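Local coordinates for protein pectate lyase 1 (Juniperus ashei, PDB 1PXZ) that shows low pectate lyase activity, cleaving pectate by calcium-dependent elimination, and is the major allergen of cedar pollen, at residues A[3-8]-A[187-192]; A[9-14]-A[18-23]; A[217-222]-A[325-330]. One frame throughout, in Å; residues are numbered along the deposited sequence.

Contact 1 (A[3-8]-A[187-192])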
ATOM      1  N   PRO A   3       2.745  -8.703  14.724  1.00 13.64           N
ATOM      2  CA  PRO A   3       2.640  -7.569  15.653  1.00 13.92           C
ATOM      3  C   PRO A   3       1.504  -6.592  15.391  1.00 11.60           C
ATOM      4  O   PRO A   3       1.094  -5.907  16.332  1.00 12.46           O
ATOM      5  CB  PRO A   3       3.970  -6.812  15.440  1.00 12.86           C
ATOM      6  CG  PRO A   3       4.930  -7.895  15.042  1.00 13.70           C
ATOM      7  CD  PRO A   3       4.121  -8.772  14.135  1.00 14.07           C
ATOM      8  N   ILE A   4       1.022  -6.486  14.156  1.00 11.29           N
ATOM      9  CA  ILE A   4      -0.102  -5.563  13.901  1.00 10.57           C
ATOM     10  C   ILE A   4      -1.383  -6.264  14.308  1.00 13.65           C
ATOM     11  O   ILE A   4      -2.164  -5.805  15.130  1.00 16.79           O
ATOM     12  CB  ILE A   4      -0.159  -5.117  12.442  1.00 13.03           C
ATOM     13  CG1 ILE A   4       1.089  -4.324  12.004  1.00 23.25           C
ATOM     14  CG2 ILE A   4      -1.425  -4.322  12.182  1.00 14.99           C
ATOM     15  CD1 ILE A   4       1.114  -3.965  10.529  1.00 15.86           C
ATOM     16  N   ASP A   5      -1.618  -7.446  13.743  1.00  9.12           N
ATOM     17  CA  ASP A   5      -2.907  -8.096  13.989  1.00 11.27           C
ATOM     18  C   ASP A   5      -3.072  -8.479  15.440  1.00 12.38           C
ATOM     19  O   ASP A   5      -4.181  -8.551  15.982  1.00 15.42           O
ATOM     20  CB  ASP A   5      -2.989  -9.338  13.104  1.00 11.10           C
ATOM     21  CG  ASP A   5      -3.307  -9.043  11.651  1.00 12.75           C
ATOM     22  OD1 ASP A   5      -3.375  -7.880  11.243  1.00 13.08           O
ATOM     23  OD2 ASP A   5      -3.512  -9.997  10.879  1.00 20.42           O
ATOM     24  N   SER A   6      -1.942  -8.785  16.100  1.00 13.60           N
ATOM     25  CA  SER A   6      -2.096  -9.228  17.494  1.00 20.79           C
ATOM     26  C   SER A   6      -2.734  -8.151  18.371  1.00 14.75           C
ATOM     27  O   SER A   6      -3.404  -8.443  19.355  1.00 22.69           O
ATOM     28  CB  SER A   6      -0.736  -9.642  18.082  1.00 24.65           C
ATOM     29  OG  SER A   6       0.033  -8.459  18.277  1.00 46.82           O
ATOM     30  N   CYS A   7      -2.532  -6.915  17.988  1.00  9.22           N
ATOM     31  CA  CYS A   7      -2.957  -5.732  18.731  1.00 14.28           C
ATOM     32  C   CYS A   7      -4.468  -5.594  18.684  1.00 23.03           C
ATOM     33  O   CYS A   7      -5.040  -5.180  19.693  1.00 16.31           O
ATOM     34  CB  CYS A   7      -2.249  -4.508  18.151  1.00 19.00           C
ATOM     35  SG  CYS A   7      -2.779  -2.879  18.725  1.00 27.99           S
ATOM     36  N   TRP A   8      -5.155  -5.927  17.590  1.00 14.07           N
ATOM     37  CA  TRP A   8      -6.610  -5.735  17.588  1.00 14.40           C
ATOM     38  C   TRP A   8      -7.378  -7.031  17.446  1.00 13.93           C
ATOM     39  O   TRP A   8      -8.616  -7.097  17.501  1.00 11.60           O
ATOM     40  CB  TRP A   8      -7.006  -4.766  16.468  1.00 13.47           C
ATOM     41  CG  TRP A   8      -6.723  -5.250  15.089  1.00  9.24           C
ATOM     42  CD1 TRP A   8      -5.521  -5.043  14.445  1.00 17.15           C
ATOM     43  CD2 TRP A   8      -7.546  -5.979  14.178  1.00  9.79           C
ATOM     44  NE1 TRP A   8      -5.561  -5.605  13.194  1.00 15.18           N
ATOM     45  CE2 TRP A   8      -6.792  -6.185  13.004  1.00 15.66           C
ATOM     46  CE3 TRP A   8      -8.846  -6.483  14.228  1.00 14.11           C
ATOM     47  CZ2 TRP A   8      -7.306  -6.869  11.903  1.00 15.35           C
ATOM     48  CZ3 TRP A   8      -9.366  -7.169  13.138  1.00 12.14           C
ATOM     49  CH2 TRP A   8      -8.584  -7.350  11.988  1.00 21.10           C
ATOM     50  N   ILE A 187       2.413   0.012   4.520  1.00  5.05           N
ATOM     51  CA  ILE A 187       1.638  -0.847   3.611  1.00  5.94           C
ATOM     52  C   ILE A 187       1.773  -2.244   4.167  1.00  6.53           C
ATOM     53  O   ILE A 187       2.857  -2.838   4.071  1.00  6.41           O
ATOM     54  CB  ILE A 187       2.201  -0.692   2.201  1.00  7.20           C
ATOM     55  CG1 ILE A 187       1.997   0.736   1.652  1.00  3.89           C
ATOM     56  CG2 ILE A 187       1.662  -1.752   1.253  1.00  7.14           C
ATOM     57  CD1 ILE A 187       2.914   1.073   0.486  1.00  5.27           C
ATOM     58  N   SER A 188       0.706  -2.774   4.752  1.00  5.98           N
ATOM     59  CA  SER A 188       0.864  -3.985   5.556  1.00  4.79           C
ATOM     60  C   SER A 188      -0.248  -5.006   5.342  1.00  9.71           C
ATOM     61  O   SER A 188      -1.379  -4.599   5.060  1.00  9.04           O
ATOM     62  CB  SER A 188       0.896  -3.612   7.056  1.00 11.90           C
ATOM     63  OG  SER A 188      -0.256  -2.861   7.427  1.00  7.50           O
ATOM     64  N   ASN A 189       0.068  -6.294   5.499  1.00  7.70           N
ATOM     65  CA  ASN A 189      -0.950  -7.335   5.535  1.00  7.12           C
ATOM     66  C   ASN A 189      -1.763  -7.394   4.241  1.00  5.82           C
ATOM     67  O   ASN A 189      -2.861  -7.953   4.308  1.00  6.34           O
ATOM     68  CB  ASN A 189      -1.937  -7.099   6.694  1.00 10.12           C
ATOM     69  CG  ASN A 189      -1.310  -7.270   8.067  1.00 12.91           C
ATOM     70  OD1 ASN A 189      -0.693  -8.302   8.333  1.00  9.48           O
ATOM     71  ND2 ASN A 189      -1.486  -6.273   8.947  1.00  8.96           N
ATOM     72  N   ASN A 190      -1.292  -6.858   3.133  1.00  4.51           N
ATOM     73  CA  ASN A 190      -2.053  -6.930   1.889  1.00  7.03           C
ATOM     74  C   ASN A 190      -1.734  -8.191   1.084  1.00  7.93           C
ATOM     75  O   ASN A 190      -0.669  -8.764   1.284  1.00  5.97           O
ATOM     76  CB  ASN A 190      -1.701  -5.749   0.992  1.00  8.08           C
ATOM     77  CG  ASN A 190      -1.960  -4.423   1.701  1.00 13.98           C
ATOM     78  OD1 ASN A 190      -1.020  -3.707   2.068  1.00 12.46           O
ATOM     79  ND2 ASN A 190      -3.238  -4.125   1.867  1.00  5.93           N
ATOM     80  N   HIS A 191      -2.626  -8.584   0.178  1.00  5.99           N
ATOM     81  CA  HIS A 191      -2.317  -9.690  -0.743  1.00  4.93           C
ATOM     82  C   HIS A 191      -2.267  -9.095  -2.146  1.00  8.63           C
ATOM     83  O   HIS A 191      -3.301  -8.599  -2.587  1.00  8.41           O
ATOM     84  CB  HIS A 191      -3.337 -10.806  -0.619  1.00 11.67           C
ATOM     85  CG  HIS A 191      -3.091 -11.995  -1.496  1.00  8.96           C
ATOM     86  ND1 HIS A 191      -4.081 -12.914  -1.800  1.00 13.37           N
ATOM     87  CD2 HIS A 191      -1.963 -12.416  -2.132  1.00  8.65           C
ATOM     88  CE1 HIS A 191      -3.573 -13.849  -2.593  1.00 13.27           C
ATOM     89  NE2 HIS A 191      -2.287 -13.577  -2.809  1.00 10.51           N
ATOM     90  N   PHE A 192      -1.112  -9.083  -2.789  1.00  5.13           N
ATOM     91  CA  PHE A 192      -0.956  -8.569  -4.148  1.00  9.23           C
ATOM     92  C   PHE A 192      -0.845  -9.748  -5.101  1.00 13.71           C
ATOM     93  O   PHE A 192       0.011 -10.616  -4.847  1.00 10.22           O
ATOM     94  CB  PHE A 192       0.303  -7.714  -4.290  1.00  9.06           C
ATOM     95  CG  PHE A 192       0.418  -6.529  -3.364  1.00  6.71           C
ATOM     96  CD1 PHE A 192       0.977  -6.715  -2.102  1.00  5.96           C
ATOM     97  CD2 PHE A 192      -0.022  -5.278  -3.745  1.00  9.70           C
ATOM     98  CE1 PHE A 192       1.093  -5.649  -1.228  1.00  6.15           C
ATOM     99  CE2 PHE A 192       0.103  -4.195  -2.883  1.00 10.23           C
ATOM    100  CZ  PHE A 192       0.655  -4.394  -1.627  1.00 10.21           C
TER
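The tip of Ile4 presses on Ser188: its CD1 lies 3.5 Å from Ser188 CB, tighter than ordinary van der Waals packing, and nearly as close to Ser188 OG. The CG2 branch of the same isoleucine, anti to the backbone N, instead faces the side-chain amide of Asn189, 3.8 Å from its ND2. Asp5 brings its carboxylate alongside that amide. The two side chains run antiparallel to one another with their planes 28° apart, and Asp5 OD1 comes within 3.4 Å of Asn189 ND2, but the angle is too poor for a hydrogen bond.

Each polar end looks to a third party. Asp164 OD1 is hydrogen-bonded by both Ser188 OG and Asn189 ND2, Trp162 NE1 also bonds to Ser188 OG, and His165 NE2 holds Asp5 OD1, so these groups are satisfied within a buried contact. Asn2 ND2 bonds to Asn189 OD1, which leaves both ends of that amide held.

The outer wall of the parallel beta-helix is being met here, at the short turn between two strands of one coil. Asn189 adopts a left-handed helical backbone (phi 60°, psi 20°) that bends the chain there, and the side chain of Asn190 behind it touches those of Asn166 and Asn220 in the adjacent coils, consistent with the internal row of asparagines known from pectate lyases.

On the terminal side, Asn2 OD1 accepts from the backbone N atoms of both Ile4 and Asp5. Cys7, further along, is tied to Cys24 by a disulfide.

Contact 2 (A[9-14]-A[18-23])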
ATOM      1  N   ARG A   9      -6.675  -8.145  17.267  1.00 13.84           N
ATOM      2  CA  ARG A   9      -7.371  -9.430  17.245  1.00 18.37           C
ATOM      3  C   ARG A   9      -7.130 -10.286  18.476  1.00 20.32           C
ATOM      4  O   ARG A   9      -7.683 -11.383  18.570  1.00 35.84           O
ATOM      5  CB  ARG A   9      -6.940 -10.218  15.993  1.00 19.44           C
ATOM      6  CG  ARG A   9      -6.918  -9.337  14.751  1.00 18.04           C
ATOM      7  CD  ARG A   9      -6.775 -10.140  13.469  1.00 21.97           C
ATOM      8  NE  ARG A   9      -8.003 -10.851  13.115  1.00 36.13           N
ATOM      9  CZ  ARG A   9      -8.191 -11.428  11.929  1.00 43.92           C
ATOM     10  NH1 ARG A   9      -7.244 -11.383  10.996  1.00 39.56           N
ATOM     11  NH2 ARG A   9      -9.341 -12.051  11.701  1.00 31.49           N
ATOM     12  N   GLY A  10      -6.321  -9.861  19.437  1.00 22.72           N
ATOM     13  CA  GLY A  10      -6.016 -10.666  20.602  1.00 24.98           C
ATOM     14  C   GLY A  10      -7.036 -10.626  21.717  1.00 35.16           C
ATOM     15  O   GLY A  10      -7.460 -11.677  22.217  1.00 50.60           O
ATOM     16  N   ASP A  11      -7.469  -9.450  22.187  1.00 15.59           N
ATOM     17  CA  ASP A  11      -8.487  -9.478  23.250  1.00 16.34           C
ATOM     18  C   ASP A  11      -9.540  -8.416  22.926  1.00 20.71           C
ATOM     19  O   ASP A  11      -9.879  -7.570  23.748  1.00 26.37           O
ATOM     20  CB  ASP A  11      -7.902  -9.248  24.630  1.00 20.57           C
ATOM     21  CG  ASP A  11      -7.244  -7.884  24.729  1.00 32.52           C
ATOM     22  OD1 ASP A  11      -6.886  -7.376  23.642  1.00 40.05           O
ATOM     23  OD2 ASP A  11      -7.121  -7.363  25.857  1.00 35.16           O
ATOM     24  N   SER A  12     -10.014  -8.510  21.692  1.00 16.37           N
ATOM     25  CA  SER A  12     -10.990  -7.592  21.117  1.00 18.22           C
ATOM     26  C   SER A  12     -11.814  -8.341  20.074  1.00 16.21           C
ATOM     27  O   SER A  12     -11.195  -9.149  19.385  1.00 16.16           O
ATOM     28  CB  SER A  12     -10.275  -6.396  20.486  1.00 15.27           C
ATOM     29  OG  SER A  12     -11.195  -5.441  19.979  1.00 21.74           O
ATOM     30  N   ASN A  13     -13.110  -8.092  19.979  1.00 15.16           N
ATOM     31  CA  ASN A  13     -13.944  -8.487  18.855  1.00 13.83           C
ATOM     32  C   ASN A  13     -14.094  -7.281  17.923  1.00 14.52           C
ATOM     33  O   ASN A  13     -14.805  -6.354  18.326  1.00 15.00           O
ATOM     34  CB  ASN A  13     -15.340  -8.918  19.270  1.00 13.94           C
ATOM     35  CG  ASN A  13     -15.406 -10.106  20.201  1.00 34.73           C
ATOM     36  OD1 ASN A  13     -14.409 -10.530  20.797  1.00 24.42           O
ATOM     37  ND2 ASN A  13     -16.617 -10.651  20.348  1.00 40.79           N
ATOM     38  N   TRP A  14     -13.476  -7.272  16.750  1.00 10.62           N
ATOM     39  CA  TRP A  14     -13.531  -6.047  15.949  1.00  9.66           C
ATOM     40  C   TRP A  14     -14.953  -5.600  15.638  1.00  8.93           C
ATOM     41  O   TRP A  14     -15.191  -4.407  15.465  1.00 15.32           O
ATOM     42  CB  TRP A  14     -12.769  -6.222  14.623  1.00 13.64           C
ATOM     43  CG  TRP A  14     -13.282  -7.325  13.739  1.00 13.77           C
ATOM     44  CD1 TRP A  14     -12.801  -8.604  13.652  1.00 12.70           C
ATOM     45  CD2 TRP A  14     -14.377  -7.247  12.811  1.00 14.61           C
ATOM     46  NE1 TRP A  14     -13.532  -9.322  12.726  1.00 17.02           N
ATOM     47  CE2 TRP A  14     -14.500  -8.507  12.204  1.00 11.53           C
ATOM     48  CE3 TRP A  14     -15.260  -6.236  12.426  1.00 12.80           C
ATOM     49  CZ2 TRP A  14     -15.479  -8.774  11.241  1.00 13.79           C
ATOM     50  CZ3 TRP A  14     -16.237  -6.476  11.486  1.00 11.95           C
ATOM     51  CH2 TRP A  14     -16.321  -7.756  10.911  1.00 13.63           C
ATOM     52  N   ARG A  18     -14.777  -1.540  16.140  1.00 10.20           N
ATOM     53  CA  ARG A  18     -14.011  -1.376  14.901  1.00 10.11           C
ATOM     54  C   ARG A  18     -12.874  -0.380  15.077  1.00 10.52           C
ATOM     55  O   ARG A  18     -11.861  -0.510  14.388  1.00  8.55           O
ATOM     56  CB  ARG A  18     -14.889  -0.904  13.742  1.00 13.42           C
ATOM     57  CG  ARG A  18     -15.867  -1.930  13.172  1.00 12.40           C
ATOM     58  CD  ARG A  18     -16.774  -1.210  12.156  1.00 11.02           C
ATOM     59  NE  ARG A  18     -17.723  -2.117  11.524  1.00 12.06           N
ATOM     60  CZ  ARG A  18     -17.436  -2.818  10.431  1.00 15.41           C
ATOM     61  NH1 ARG A  18     -16.227  -2.704   9.861  1.00 11.10           N
ATOM     62  NH2 ARG A  18     -18.359  -3.618   9.912  1.00 11.81           N
ATOM     63  N   MET A  19     -12.965   0.648  15.931  1.00  8.96           N
ATOM     64  CA  MET A  19     -11.887   1.638  15.844  1.00 10.40           C
ATOM     65  C   MET A  19     -10.632   1.235  16.602  1.00 10.92           C
ATOM     66  O   MET A  19      -9.622   1.939  16.598  1.00 11.32           O
ATOM     67  CB  MET A  19     -12.396   2.991  16.351  1.00 12.43           C
ATOM     68  CG  MET A  19     -13.540   3.534  15.474  1.00 15.31           C
ATOM     69  SD  MET A  19     -13.879   5.226  15.971  1.00 20.85           S
ATOM     70  CE  MET A  19     -15.032   5.802  14.744  1.00 13.99           C
ATOM     71  N   LYS A  20     -10.668   0.078  17.263  1.00 11.18           N
ATOM     72  CA  LYS A  20      -9.440  -0.392  17.907  1.00 11.46           C
ATOM     73  C   LYS A  20      -8.333  -0.581  16.876  1.00 13.11           C
ATOM     74  O   LYS A  20      -7.163  -0.390  17.195  1.00 12.38           O
ATOM     75  CB  LYS A  20      -9.699  -1.708  18.626  1.00 14.71           C
ATOM     76  CG  LYS A  20      -8.520  -2.248  19.414  1.00 17.43           C
ATOM     77  CD  LYS A  20      -8.972  -3.368  20.330  1.00 27.17           C
ATOM     78  CE  LYS A  20      -7.894  -3.660  21.372  1.00 40.79           C
ATOM     79  NZ  LYS A  20      -7.872  -5.107  21.723  1.00 50.81           N
ATOM     80  N   LEU A  21      -8.711  -0.959  15.660  1.00  9.67           N
ATOM     81  CA  LEU A  21      -7.744  -1.089  14.561  1.00 10.76           C
ATOM     82  C   LEU A  21      -6.798   0.092  14.475  1.00  9.76           C
ATOM     83  O   LEU A  21      -5.592  -0.046  14.251  1.00 12.68           O
ATOM     84  CB  LEU A  21      -8.518  -1.246  13.238  1.00 11.56           C
ATOM     85  CG  LEU A  21      -7.659  -1.353  11.976  1.00 11.35           C
ATOM     86  CD1 LEU A  21      -6.895  -2.668  11.949  1.00  8.99           C
ATOM     87  CD2 LEU A  21      -8.518  -1.179  10.732  1.00  7.72           C
ATOM     88  N   ALA A  22      -7.319   1.301  14.675  1.00  8.17           N
ATOM     89  CA  ALA A  22      -6.499   2.483  14.455  1.00 10.63           C
ATOM     90  C   ALA A  22      -5.399   2.633  15.511  1.00 14.52           C
ATOM     91  O   ALA A  22      -4.479   3.423  15.312  1.00 22.28           O
ATOM     92  CB  ALA A  22      -7.358   3.743  14.418  1.00 12.89           C
ATOM     93  N   ASP A  23      -5.460   1.892  16.603  1.00 11.53           N
ATOM     94  CA  ASP A  23      -4.403   1.980  17.611  1.00 18.59           C
ATOM     95  C   ASP A  23      -3.231   1.067  17.289  1.00 21.54           C
ATOM     96  O   ASP A  23      -2.285   0.969  18.075  1.00 18.40           O
ATOM     97  CB  ASP A  23      -4.920   1.568  18.996  1.00 20.24           C
ATOM     98  CG  ASP A  23      -6.056   2.441  19.493  1.00 24.21           C
ATOM     99  OD1 ASP A  23      -6.130   3.604  19.059  1.00 22.04           O
ATOM    100  OD2 ASP A  23      -6.875   1.961  20.305  1.00 23.96           O
TER
HETATM  101  O   HOH W   1      -6.779  -7.268  21.114  1.00 27.12           O
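Lys20 NZ meets Asp11 OD1 at 3.1 Å, a salt bridge whose hydrogen bond is weak, the two side chains crossing at about a right angle. A water is modelled between Lys20 NZ and Asp11 N, 2.5 Å from each of these nitrogens; such distances are too short to be taken at face value, so this bridge remains doubtful. A weak bond to Cys7 O adds a further partner. The lysine runs out extended, its CG anti to the backbone N (chi1 -176°), and bends at the end with chi4 between the usual staggered positions. On the way it passes along Ser12, whose CB is only 3.3 Å from Lys20 CD, a strained fit that again makes the modelled placement of this end uncertain.

At the other end of the loop, Trp14 and Arg18 extend in the same direction, flank to flank. CZ3 of the indole sits over one face of the guanidinium, near its rim, while Arg18 NH2 is at the indole edge, 3.9 Å from Trp14 CZ3; with the planes 66° apart this is not a parallel stack. Arg18 NH1 makes a salt bridge to Asp93, which fixes the guanidinium beside the ring.

Residues 18-23 form a 3-10 segment, with Ala22 N bonded to Met19 O and Asp23 N to Lys20 O, that packs Met19 and Ala22 on Trp69 of strand 68-72: an N-terminal loop folded along the outside of the parallel beta-helix of polysaccharide lyase family 1.

Contact 3 (A[217-222]-A[325-330])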
ATOM      1  N   VAL A 217       6.989  -1.459   4.354  1.00  4.46           N
ATOM      2  CA  VAL A 217       6.230  -2.500   3.621  1.00  8.39           C
ATOM      3  C   VAL A 217       6.328  -3.775   4.436  1.00  6.03           C
ATOM      4  O   VAL A 217       7.432  -4.360   4.410  1.00  7.74           O
ATOM      5  CB  VAL A 217       6.778  -2.686   2.202  1.00  9.54           C
ATOM      6  CG1 VAL A 217       6.052  -3.831   1.482  1.00  7.88           C
ATOM      7  CG2 VAL A 217       6.654  -1.393   1.417  1.00  8.09           C
ATOM      8  N   ALA A 218       5.263  -4.173   5.140  1.00  6.72           N
ATOM      9  CA  ALA A 218       5.374  -5.295   6.062  1.00  7.69           C
ATOM     10  C   ALA A 218       4.228  -6.305   6.066  1.00 10.87           C
ATOM     11  O   ALA A 218       3.058  -5.939   6.000  1.00  6.41           O
ATOM     12  CB  ALA A 218       5.514  -4.724   7.474  1.00  7.42           C
ATOM     13  N   PHE A 219       4.575  -7.571   6.199  1.00  6.29           N
ATOM     14  CA  PHE A 219       3.646  -8.679   6.368  1.00  7.45           C
ATOM     15  C   PHE A 219       2.717  -8.854   5.161  1.00  5.31           C
ATOM     16  O   PHE A 219       1.585  -9.343   5.306  1.00  8.42           O
ATOM     17  CB  PHE A 219       2.811  -8.519   7.642  1.00  4.84           C
ATOM     18  CG  PHE A 219       3.621  -8.108   8.867  1.00  5.58           C
ATOM     19  CD1 PHE A 219       4.550  -8.991   9.382  1.00 10.75           C
ATOM     20  CD2 PHE A 219       3.422  -6.873   9.462  1.00 11.68           C
ATOM     21  CE1 PHE A 219       5.301  -8.627  10.501  1.00 14.30           C
ATOM     22  CE2 PHE A 219       4.186  -6.490  10.560  1.00 17.43           C
ATOM     23  CZ  PHE A 219       5.129  -7.373  11.058  1.00 15.17           C
ATOM     24  N   ASN A 220       3.179  -8.485   3.983  1.00  4.00           N
ATOM     25  CA  ASN A 220       2.389  -8.626   2.763  1.00 10.74           C
ATOM     26  C   ASN A 220       2.668  -9.971   2.100  1.00  9.43           C
ATOM     27  O   ASN A 220       3.768 -10.509   2.249  1.00  7.25           O
ATOM     28  CB  ASN A 220       2.680  -7.512   1.759  1.00  7.96           C
ATOM     29  CG  ASN A 220       2.476  -6.119   2.314  1.00  8.59           C
ATOM     30  OD1 ASN A 220       3.417  -5.401   2.657  1.00 11.11           O
ATOM     31  ND2 ASN A 220       1.214  -5.713   2.403  1.00  3.45           N
ATOM     32  N   GLN A 221       1.676 -10.474   1.382  1.00  5.50           N
ATOM     33  CA  GLN A 221       1.840 -11.651   0.540  1.00  6.30           C
ATOM     34  C   GLN A 221       2.015 -11.149  -0.887  1.00  8.34           C
ATOM     35  O   GLN A 221       1.081 -10.563  -1.439  1.00  7.80           O
ATOM     36  CB  GLN A 221       0.647 -12.624   0.638  1.00  7.56           C
ATOM     37  CG  GLN A 221       0.759 -13.732  -0.424  1.00 10.62           C
ATOM     38  CD  GLN A 221       1.940 -14.662  -0.136  1.00 10.85           C
ATOM     39  OE1 GLN A 221       2.153 -15.123   0.975  1.00 12.42           O
ATOM     40  NE2 GLN A 221       2.729 -14.969  -1.153  1.00 13.33           N
ATOM     41  N   PHE A 222       3.187 -11.345  -1.488  1.00  5.11           N
ATOM     42  CA  PHE A 222       3.422 -10.896  -2.852  1.00  3.24           C
ATOM     43  C   PHE A 222       3.292 -12.057  -3.817  1.00  9.86           C
ATOM     44  O   PHE A 222       4.208 -12.893  -3.938  1.00  9.77           O
ATOM     45  CB  PHE A 222       4.829 -10.286  -2.969  1.00  6.97           C
ATOM     46  CG  PHE A 222       4.893  -8.879  -2.403  1.00  4.73           C
ATOM     47  CD1 PHE A 222       4.244  -7.828  -3.020  1.00  7.42           C
ATOM     48  CD2 PHE A 222       5.622  -8.642  -1.260  1.00  7.21           C
ATOM     49  CE1 PHE A 222       4.312  -6.535  -2.510  1.00  8.63           C
ATOM     50  CE2 PHE A 222       5.685  -7.355  -0.715  1.00  7.36           C
ATOM     51  CZ  PHE A 222       5.013  -6.318  -1.327  1.00  9.70           C
ATOM     52  N   GLU A 325       6.879   3.801  16.474  1.00 14.47           N
ATOM     53  CA  GLU A 325       6.921   3.146  15.173  1.00  8.38           C
ATOM     54  C   GLU A 325       7.503   1.735  15.205  1.00 14.99           C
ATOM     55  O   GLU A 325       7.136   0.913  14.359  1.00 13.22           O
ATOM     56  CB  GLU A 325       7.759   3.959  14.173  1.00 10.46           C
ATOM     57  CG  GLU A 325       7.243   5.340  13.821  1.00  9.14           C
ATOM     58  CD  GLU A 325       8.286   6.278  13.270  1.00 17.22           C
ATOM     59  OE1 GLU A 325       9.520   6.121  13.474  1.00 14.82           O
ATOM     60  OE2 GLU A 325       7.873   7.250  12.590  1.00 24.78           O
ATOM     61  N   ALA A 326       8.423   1.469  16.128  1.00 10.34           N
ATOM     62  CA  ALA A 326       9.238   0.267  16.122  1.00 12.62           C
ATOM     63  C   ALA A 326       8.393  -0.981  16.278  1.00 13.76           C
ATOM     64  O   ALA A 326       7.383  -0.962  16.982  1.00 17.05           O
ATOM     65  CB  ALA A 326      10.266   0.315  17.267  1.00  9.00           C
ATOM     66  N   PHE A 327       8.812  -2.081  15.645  1.00 10.16           N
ATOM     67  CA  PHE A 327       8.142  -3.342  15.876  1.00  9.59           C
ATOM     68  C   PHE A 327       9.098  -4.502  15.606  1.00 12.58           C
ATOM     69  O   PHE A 327      10.098  -4.334  14.907  1.00 12.74           O
ATOM     70  CB  PHE A 327       6.934  -3.465  14.950  1.00 10.11           C
ATOM     71  CG  PHE A 327       7.302  -3.454  13.473  1.00  8.51           C
ATOM     72  CD1 PHE A 327       7.586  -2.265  12.830  1.00 10.73           C
ATOM     73  CD2 PHE A 327       7.354  -4.640  12.766  1.00  8.44           C
ATOM     74  CE1 PHE A 327       7.904  -2.242  11.479  1.00 13.84           C
ATOM     75  CE2 PHE A 327       7.658  -4.634  11.409  1.00  7.29           C
ATOM     76  CZ  PHE A 327       7.917  -3.432  10.773  1.00 11.79           C
ATOM     77  N   LYS A 328       8.774  -5.660  16.142  1.00 12.66           N
ATOM     78  CA  LYS A 328       9.686  -6.795  15.986  1.00 14.01           C
ATOM     79  C   LYS A 328       9.624  -7.417  14.603  1.00 12.11           C
ATOM     80  O   LYS A 328       8.545  -7.697  14.090  1.00 13.15           O
ATOM     81  CB  LYS A 328       9.324  -7.878  17.014  1.00 19.17           C
ATOM     82  CG  LYS A 328      10.380  -8.976  17.098  1.00 32.44           C
ATOM     83  CD  LYS A 328      10.084  -9.927  18.248  1.00 51.57           C
ATOM     84  CE  LYS A 328      10.333  -9.287  19.605  1.00 57.82           C
ATOM     85  NZ  LYS A 328       9.149  -9.380  20.507  1.00 53.94           N
ATOM     86  N   VAL A 329      10.778  -7.660  14.004  1.00 12.35           N
ATOM     87  CA  VAL A 329      10.872  -8.391  12.750  1.00 11.46           C
ATOM     88  C   VAL A 329      11.491  -9.753  13.038  1.00 17.69           C
ATOM     89  O   VAL A 329      12.581  -9.827  13.631  1.00 14.75           O
ATOM     90  CB  VAL A 329      11.689  -7.596  11.725  1.00  9.08           C
ATOM     91  CG1 VAL A 329      11.737  -8.319  10.383  1.00  8.83           C
ATOM     92  CG2 VAL A 329      11.110  -6.194  11.530  1.00 12.61           C
ATOM     93  N   GLU A 330      10.802 -10.828  12.657  1.00 11.79           N
ATOM     94  CA  GLU A 330      11.339 -12.178  12.819  1.00 10.65           C
ATOM     95  C   GLU A 330      12.212 -12.581  11.646  1.00 12.35           C
ATOM     96  O   GLU A 330      12.241 -11.893  10.624  1.00  9.95           O
ATOM     97  CB  GLU A 330      10.188 -13.191  12.902  1.00 10.40           C
ATOM     98  CG  GLU A 330       9.111 -12.723  13.870  1.00 20.56           C
ATOM     99  CD  GLU A 330       9.543 -12.906  15.306  1.00 29.97           C
ATOM    100  OE1 GLU A 330      10.462 -13.730  15.511  1.00 40.38           O
ATOM    101  OE2 GLU A 330       8.981 -12.234  16.195  1.00 60.72           O
TER
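Two phenyl rings, those of Phe219 and Phe327, meet obliquely, with centroids 5.8 Å apart and planes at 60°. Phe219 presents its CZ, which touches Phe327 CE2 at 3.7 Å, and its CE2 is only a little farther from the same atom. At the edge of the Phe327 ring, in its plane, lies the carbonyl oxygen of Glu325, and Glu325 O is 3.6 Å from Phe327 CD1.

This is the join between the parallel beta-helix and the C-terminal tail that folds back along its outside. Phe219 occupies the short turn between strands 214-218 and 221-222, where its left-handed helical backbone throws the side chain outward. The ring packs between neighbours there, touching Pro3, Asn189 and Asn242 as well as the tail. Phe222, by contrast, turns into the core, where it stacks with Tyr245 and meets Phe192 of the adjacent coil almost in parallel.

From the tail, Phe327 reaches back with its CG between the backbone N and the carbonyl carbon (chi1 62°), which turns the ring toward the coil. Two residues on, Val329 lies against His239 and Ala241 of the next strand, and its carbonyl oxygen is held by Arg300 NH2.

Residues 218-222 belong to an IgE-binding region, 218-229, although Ala218 and Phe219 are themselves buried in the folded protein. The second apolar touch is at the far end of the Phe327 ring, where its CZ lies 4.3 Å from Ala218 CB.

Overall arrangement
Taken together, the contacts illustrate how both chain ends are laid along one side of a beta-helix. Contacts 1 and 3 have centres about 8 Å apart and engage adjacent coils, which pair through probable hydrogen bonds such as Gln221 N to Asn190 O at 2.9 Å. Contact 2, nested along the chain within the loop closed by contact 1, has its centre about 12 Å away; the two touch through Trp8, whose NE1 is 3.5 Å from Leu21 CD1. Contacts 2 and 3 do not meet, their nearest atoms being about 10 Å apart. All three lie away from the calcium site inferred at Asp149, Asp173 and Asp177 and from the predicted active-site Arg229.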